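Local coordinates for ChiX (Serratia marcescens, PDB 5OPZ), which is a zinc-dependent L-Ala D-Glu endopeptidase that hydrolyses peptidoglycan and is required for chitinase secretion, at residues Trp90-Arg103 / Trp115-Phe128. Numbering follows the deposited sequence. Where two conformers were deposited one is given.
Sequences WEWDYYAQIAVAVR and WGGEWKTLKDGPHF. With ZN (zinc ion), chain C.
Helix 92-109 packs, through residues up to Arg103, against the loop that joins strands 113-115 and 127-130 in a zinc peptidase fold of the D-alanyl-D-alanine carboxypeptidase family, and Trp115 fills the joint. The methyl of Ala99 sits over one face of the Trp115 indole, Ala99 CB 3.5 Å from the centroid of the six-membered ring, while Gly117 CA lies on the opposite face. With CG anti to the backbone N (chi1 179°), the indole reaches across to the helix, and Trp115 NE1 donates to Gly125 O at 2.8 Å, a nearly straight bond in the ring plane that fixes the ring's rotation. Trp92 CZ2 meets Trp115 CH2 at 3.7 Å, the two six-membered rings inclined by 30° but barely overlapping, and Trp92 CH2 comes to 3.6 Å from Gly117 CA. Tyr95 packs closely on Gly125, whose lack of a side chain lets Tyr95 CB approach Gly125 CA to 3.6 Å; the Tyr95 hydroxyl hydrogen-bonds to Ser89 O and Ala82 N. Further along the helix Val102 CG2 lies over a face of Phe128, whose edge meets Ala99. On the solvent-exposed side Arg103 NH2 forms a salt bridge with Glu118 OE2 at 3.0 Å, and a water accepts from Arg103 NE and donates to Glu118 OE1. His127, pointing away from the helix, binds zinc through ND1 with His72 and Asp79. Val102 also packs on helix 27-39, and Phe128 reaches strands 77-82 and 113-115, which flank its own.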
loop_
_atom_site.group_PDB
_atom_site.type_symbol
_atom_site.label_atom_id
_atom_site.label_comp_id
_atom_site.label_asym_id
_atom_site.label_seq_id
_atom_site.Cartn_x
_atom_site.Cartn_y
_atom_site.Cartn_z
ATOM N N TRP A 90 -6.525 3.189 11.966
ATOM C CA TRP A 90 -5.265 3.981 11.605
ATOM C C TRP A 90 -4.022 3.934 12.571
ATOM O O TRP A 90 -3.011 4.669 12.385
ATOM C CB TRP A 90 -5.675 5.429 11.333
ATOM C CG TRP A 90 -6.710 5.459 10.301
ATOM C CD1 TRP A 90 -8.045 5.698 10.477
ATOM C CD2 TRP A 90 -6.539 5.206 8.904
ATOM N NE1 TRP A 90 -8.713 5.574 9.296
ATOM C CE2 TRP A 90 -7.813 5.287 8.305
ATOM C CE3 TRP A 90 -5.435 4.880 8.109
ATOM C CZ2 TRP A 90 -8.006 5.084 6.936
ATOM C CZ3 TRP A 90 -5.635 4.691 6.749
ATOM C CH2 TRP A 90 -6.912 4.790 6.175
ATOM N N GLU A 91 -4.036 3.012 13.552
ATOM C CA GLU A 91 -2.954 2.943 14.512
ATOM C C GLU A 91 -1.622 2.479 13.895
ATOM O O GLU A 91 -1.581 1.493 13.185
ATOM C CB GLU A 91 -3.363 2.087 15.719
ATOM C CG GLU A 91 -4.586 2.613 16.494
ATOM C CD GLU A 91 -4.372 3.929 17.255
ATOM O OE1 GLU A 91 -3.244 4.438 17.336
ATOM O OE2 GLU A 91 -5.351 4.484 17.794
ATOM N N TRP A 92 -0.554 3.188 14.230
ATOM C CA TRP A 92 0.780 2.987 13.643
ATOM C C TRP A 92 1.260 1.543 13.674
ATOM O O TRP A 92 1.782 1.057 12.699
ATOM C CB TRP A 92 1.815 3.860 14.397
ATOM C CG TRP A 92 3.235 3.563 14.036
ATOM C CD1 TRP A 92 4.094 2.742 14.710
ATOM C CD2 TRP A 92 3.938 4.000 12.873
ATOM N NE1 TRP A 92 5.282 2.648 14.043
ATOM C CE2 TRP A 92 5.217 3.400 12.904
ATOM C CE3 TRP A 92 3.606 4.831 11.799
ATOM C CZ2 TRP A 92 6.193 3.673 11.944
ATOM C CZ3 TRP A 92 4.548 5.061 10.818
ATOM C CH2 TRP A 92 5.834 4.500 10.908
ATOM N N ASP A 93 1.109 0.881 14.809
ATOM C CA ASP A 93 1.666 -0.445 14.956
ATOM C C ASP A 93 1.145 -1.447 13.946
ATOM O O ASP A 93 1.875 -2.340 13.517
ATOM C CB ASP A 93 1.512 -0.998 16.394
ATOM C CG ASP A 93 2.610 -0.552 17.270
ATOM O OD1 ASP A 93 3.750 -0.578 16.796
ATOM O OD2 ASP A 93 2.324 -0.160 18.404
ATOM N N TYR A 94 -0.103 -1.286 13.533
ATOM C CA TYR A 94 -0.667 -2.166 12.522
ATOM C C TYR A 94 0.086 -2.023 11.192
ATOM O O TYR A 94 0.389 -3.011 10.521
ATOM C CB TYR A 94 -2.151 -1.900 12.320
ATOM C CG TYR A 94 -3.078 -2.290 13.468
ATOM C CD1 TYR A 94 -3.132 -3.601 13.897
ATOM C CD2 TYR A 94 -3.934 -1.396 14.035
ATOM C CE1 TYR A 94 -3.965 -4.001 14.887
ATOM C CE2 TYR A 94 -4.779 -1.760 15.067
ATOM C CZ TYR A 94 -4.775 -3.064 15.499
ATOM O OH TYR A 94 -5.658 -3.416 16.480
ATOM N N TYR A 95 0.375 -0.773 10.833
ATOM C CA TYR A 95 1.112 -0.485 9.600
ATOM C C TYR A 95 2.547 -0.947 9.684
ATOM O O TYR A 95 3.102 -1.432 8.688
ATOM C CB TYR A 95 1.019 1.036 9.272
ATOM C CG TYR A 95 -0.410 1.369 8.978
ATOM C CD1 TYR A 95 -1.304 1.672 10.008
ATOM C CD2 TYR A 95 -0.927 1.234 7.700
ATOM C CE1 TYR A 95 -2.637 1.798 9.769
ATOM C CE2 TYR A 95 -2.250 1.417 7.446
ATOM C CZ TYR A 95 -3.129 1.684 8.499
ATOM O OH TYR A 95 -4.485 1.760 8.227
ATOM N N ALA A 96 3.161 -0.881 10.867
ATOM C CA ALA A 96 4.508 -1.457 11.038
ATOM C C ALA A 96 4.506 -2.962 10.763
ATOM O O ALA A 96 5.448 -3.499 10.158
ATOM C CB ALA A 96 5.087 -1.110 12.389
ATOM N N GLN A 97 3.443 -3.617 11.217
ATOM C CA GLN A 97 3.352 -5.059 10.983
ATOM C C GLN A 97 3.100 -5.380 9.550
ATOM O O GLN A 97 3.655 -6.360 9.037
ATOM C CB GLN A 97 2.279 -5.666 11.878
ATOM C CG GLN A 97 2.642 -5.659 13.356
ATOM C CD GLN A 97 1.681 -6.449 14.206
ATOM O OE1 GLN A 97 1.631 -7.646 14.086
ATOM N NE2 GLN A 97 0.932 -5.768 15.074
ATOM N N ILE A 98 2.218 -4.612 8.923
ATOM C CA ILE A 98 2.011 -4.756 7.480
ATOM C C ILE A 98 3.344 -4.597 6.742
ATOM O O ILE A 98 3.637 -5.359 5.795
ATOM C CB ILE A 98 0.922 -3.829 6.905
ATOM C CG1 ILE A 98 -0.416 -4.182 7.527
ATOM C CG2 ILE A 98 0.875 -3.888 5.383
ATOM C CD1 ILE A 98 -1.419 -3.061 7.450
ATOM N N ALA A 99 4.125 -3.586 7.102
ATOM C CA ALA A 99 5.379 -3.338 6.419
ATOM C C ALA A 99 6.367 -4.485 6.604
ATOM O O ALA A 99 7.174 -4.692 5.715
ATOM C CB ALA A 99 5.983 -2.024 6.863
ATOM N N VAL A 100 6.336 -5.214 7.724
ATOM C CA VAL A 100 7.189 -6.426 7.861
ATOM C C VAL A 100 6.854 -7.402 6.723
ATOM O O VAL A 100 7.754 -7.992 6.098
ATOM C CB VAL A 100 6.990 -7.115 9.216
ATOM C CG1 VAL A 100 7.582 -8.501 9.294
ATOM C CG2 VAL A 100 7.579 -6.229 10.282
ATOM N N ALA A 101 5.557 -7.630 6.522
ATOM C CA ALA A 101 5.089 -8.531 5.501
ATOM C C ALA A 101 5.475 -8.045 4.093
ATOM O O ALA A 101 5.884 -8.855 3.262
ATOM C CB ALA A 101 3.608 -8.700 5.609
ATOM N N VAL A 102 5.289 -6.752 3.820
ATOM C CA VAL A 102 5.668 -6.196 2.556
ATOM C C VAL A 102 7.153 -6.328 2.319
ATOM O O VAL A 102 7.555 -6.691 1.198
ATOM C CB VAL A 102 5.190 -4.743 2.381
ATOM C CG1 VAL A 102 5.740 -4.154 1.080
ATOM C CG2 VAL A 102 3.690 -4.679 2.405
ATOM N N ARG A 103 7.958 -6.042 3.327
ATOM C CA ARG A 103 9.419 -6.147 3.188
ATOM C C ARG A 103 9.865 -7.565 2.920
ATOM O O ARG A 103 10.758 -7.792 2.103
ATOM C CB ARG A 103 10.073 -5.654 4.495
ATOM C CG ARG A 103 11.532 -5.317 4.566
ATOM C CD ARG A 103 11.946 -4.576 5.864
ATOM N NE ARG A 103 11.244 -3.329 6.148
ATOM C CZ ARG A 103 10.407 -3.076 7.174
ATOM N NH1 ARG A 103 10.077 -3.972 8.118
ATOM N NH2 ARG A 103 9.897 -1.852 7.269
ATOM N N TRP A 115 8.596 2.286 1.885
ATOM C CA TRP A 115 7.489 2.448 2.813
ATOM C C TRP A 115 7.459 3.888 3.369
ATOM O O TRP A 115 8.488 4.381 3.812
ATOM C CB TRP A 115 7.632 1.454 3.964
ATOM C CG TRP A 115 6.587 1.523 4.993
ATOM C CD1 TRP A 115 5.253 1.747 4.786
ATOM C CD2 TRP A 115 6.756 1.413 6.417
ATOM N NE1 TRP A 115 4.579 1.713 5.975
ATOM C CE2 TRP A 115 5.468 1.505 6.992
ATOM C CE3 TRP A 115 7.852 1.155 7.251
ATOM C CZ2 TRP A 115 5.280 1.438 8.388
ATOM C CZ3 TRP A 115 7.651 1.067 8.628
ATOM C CH2 TRP A 115 6.385 1.216 9.167
ATOM N N GLY A 116 6.286 4.491 3.422
ATOM C CA GLY A 116 6.145 5.830 4.011
ATOM C C GLY A 116 6.454 5.867 5.475
ATOM O O GLY A 116 6.675 6.929 6.022
ATOM N N GLY A 117 6.465 4.708 6.128
ATOM C CA GLY A 117 6.887 4.654 7.512
ATOM C C GLY A 117 8.364 4.887 7.742
ATOM O O GLY A 117 8.773 5.111 8.869
ATOM N N GLU A 118 9.123 4.940 6.647
ATOM C CA GLU A 118 10.541 5.265 6.637
ATOM C C GLU A 118 10.882 6.529 5.838
ATOM O O GLU A 118 12.049 6.776 5.505
ATOM C CB GLU A 118 11.318 4.049 6.084
ATOM C CG GLU A 118 11.289 2.859 7.027
ATOM C CD GLU A 118 11.623 1.505 6.383
ATOM O OE1 GLU A 118 11.948 1.406 5.175
ATOM O OE2 GLU A 118 11.671 0.518 7.133
ATOM N N TRP A 119 9.872 7.355 5.586
ATOM C CA TRP A 119 10.126 8.696 5.076
ATOM C C TRP A 119 10.971 9.452 6.066
ATOM O O TRP A 119 10.906 9.173 7.250
ATOM C CB TRP A 119 8.830 9.469 4.826
ATOM C CG TRP A 119 8.005 9.033 3.637
ATOM C CD1 TRP A 119 8.463 8.445 2.520
ATOM C CD2 TRP A 119 6.610 9.244 3.441
ATOM N NE1 TRP A 119 7.435 8.227 1.653
ATOM C CE2 TRP A 119 6.287 8.757 2.174
ATOM C CE3 TRP A 119 5.601 9.800 4.209
ATOM C CZ2 TRP A 119 4.990 8.779 1.666
ATOM C CZ3 TRP A 119 4.318 9.846 3.705
ATOM C CH2 TRP A 119 4.014 9.301 2.468
ATOM N N LYS A 120 11.799 10.364 5.568
ATOM C CA LYS A 120 12.742 11.075 6.435
ATOM C C LYS A 120 12.048 11.994 7.409
ATOM O O LYS A 120 12.560 12.219 8.502
ATOM C CB LYS A 120 13.782 11.832 5.622
ATOM C CG LYS A 120 14.765 10.859 4.977
ATOM C CD LYS A 120 15.888 11.524 4.206
ATOM C CE LYS A 120 16.983 10.514 3.889
ATOM N NZ LYS A 120 18.199 11.212 3.405
ATOM N N THR A 121 10.884 12.506 7.013
ATOM C CA THR A 121 9.994 13.247 7.899
ATOM C C THR A 121 8.549 12.859 7.621
ATOM O O THR A 121 8.250 12.220 6.623
ATOM C CB THR A 121 10.148 14.760 7.694
ATOM O OG1 THR A 121 9.984 15.056 6.303
ATOM C CG2 THR A 121 11.525 15.247 8.183
ATOM N N LEU A 122 7.675 13.249 8.536
ATOM C CA LEU A 122 6.221 13.063 8.411
ATOM C C LEU A 122 5.861 11.626 8.032
ATOM O O LEU A 122 5.116 11.371 7.126
ATOM C CB LEU A 122 5.600 14.097 7.459
ATOM C CG LEU A 122 5.905 15.583 7.726
ATOM C CD1 LEU A 122 5.195 16.476 6.720
ATOM C CD2 LEU A 122 5.574 15.948 9.164
ATOM N N LYS A 123 6.453 10.688 8.739
ATOM C CA LYS A 123 6.269 9.272 8.447
ATOM C C LYS A 123 4.786 8.963 8.493
ATOM O O LYS A 123 4.084 9.462 9.384
ATOM C CB LYS A 123 6.971 8.424 9.507
ATOM C CG LYS A 123 8.464 8.362 9.341
ATOM C CD LYS A 123 9.137 7.784 10.582
ATOM C CE LYS A 123 10.621 7.561 10.350
ATOM N NZ LYS A 123 11.353 8.816 10.003
ATOM N N ASP A 124 4.329 8.118 7.569
ATOM C CA ASP A 124 2.929 7.702 7.516
ATOM C C ASP A 124 2.848 6.266 6.981
ATOM O O ASP A 124 3.476 5.887 5.994
ATOM C CB ASP A 124 2.076 8.641 6.649
ATOM C CG ASP A 124 0.575 8.522 6.942
ATOM O OD1 ASP A 124 0.177 8.441 8.129
ATOM O OD2 ASP A 124 -0.232 8.556 5.988
ATOM N N GLY A 125 2.081 5.483 7.695
ATOM C CA GLY A 125 2.056 4.063 7.529
ATOM C C GLY A 125 1.479 3.496 6.252
ATOM O O GLY A 125 1.915 2.440 5.885
ATOM N N PRO A 126 0.456 4.104 5.629
ATOM C CA PRO A 126 -0.193 3.417 4.496
ATOM C C PRO A 126 0.592 3.274 3.190
ATOM O O PRO A 126 0.258 2.352 2.449
ATOM C CB PRO A 126 -1.414 4.280 4.228
ATOM C CG PRO A 126 -1.748 4.819 5.586
ATOM C CD PRO A 126 -0.427 5.137 6.219
ATOM N N HIS A 127 1.578 4.125 2.912
ATOM C CA HIS A 127 2.123 4.260 1.581
ATOM C C HIS A 127 3.253 3.329 1.310
ATOM O O HIS A 127 4.213 3.269 2.062
ATOM C CB HIS A 127 2.574 5.713 1.418
ATOM C CG HIS A 127 3.096 6.053 0.050
ATOM N ND1 HIS A 127 2.289 6.421 -0.996
ATOM C CD2 HIS A 127 4.323 5.891 -0.476
ATOM C CE1 HIS A 127 3.001 6.593 -2.084
ATOM N NE2 HIS A 127 4.236 6.241 -1.796
ATOM N N PHE A 128 3.147 2.613 0.186
ATOM C CA PHE A 128 4.248 1.788 -0.330
ATOM C C PHE A 128 4.459 2.127 -1.826
ATOM O O PHE A 128 3.455 2.332 -2.539
ATOM C CB PHE A 128 3.977 0.304 -0.205
ATOM C CG PHE A 128 3.862 -0.176 1.195
ATOM C CD1 PHE A 128 2.692 -0.060 1.914
ATOM C CD2 PHE A 128 4.980 -0.594 1.853
ATOM C CE1 PHE A 128 2.592 -0.538 3.209
ATOM C CE2 PHE A 128 4.905 -1.110 3.126
ATOM C CZ PHE A 128 3.717 -1.044 3.822
HETATM ZN ZN ZN C . 0.305 6.925 -1.117
HETATM O O HOH W 1 12.147 -1.485 4.416
#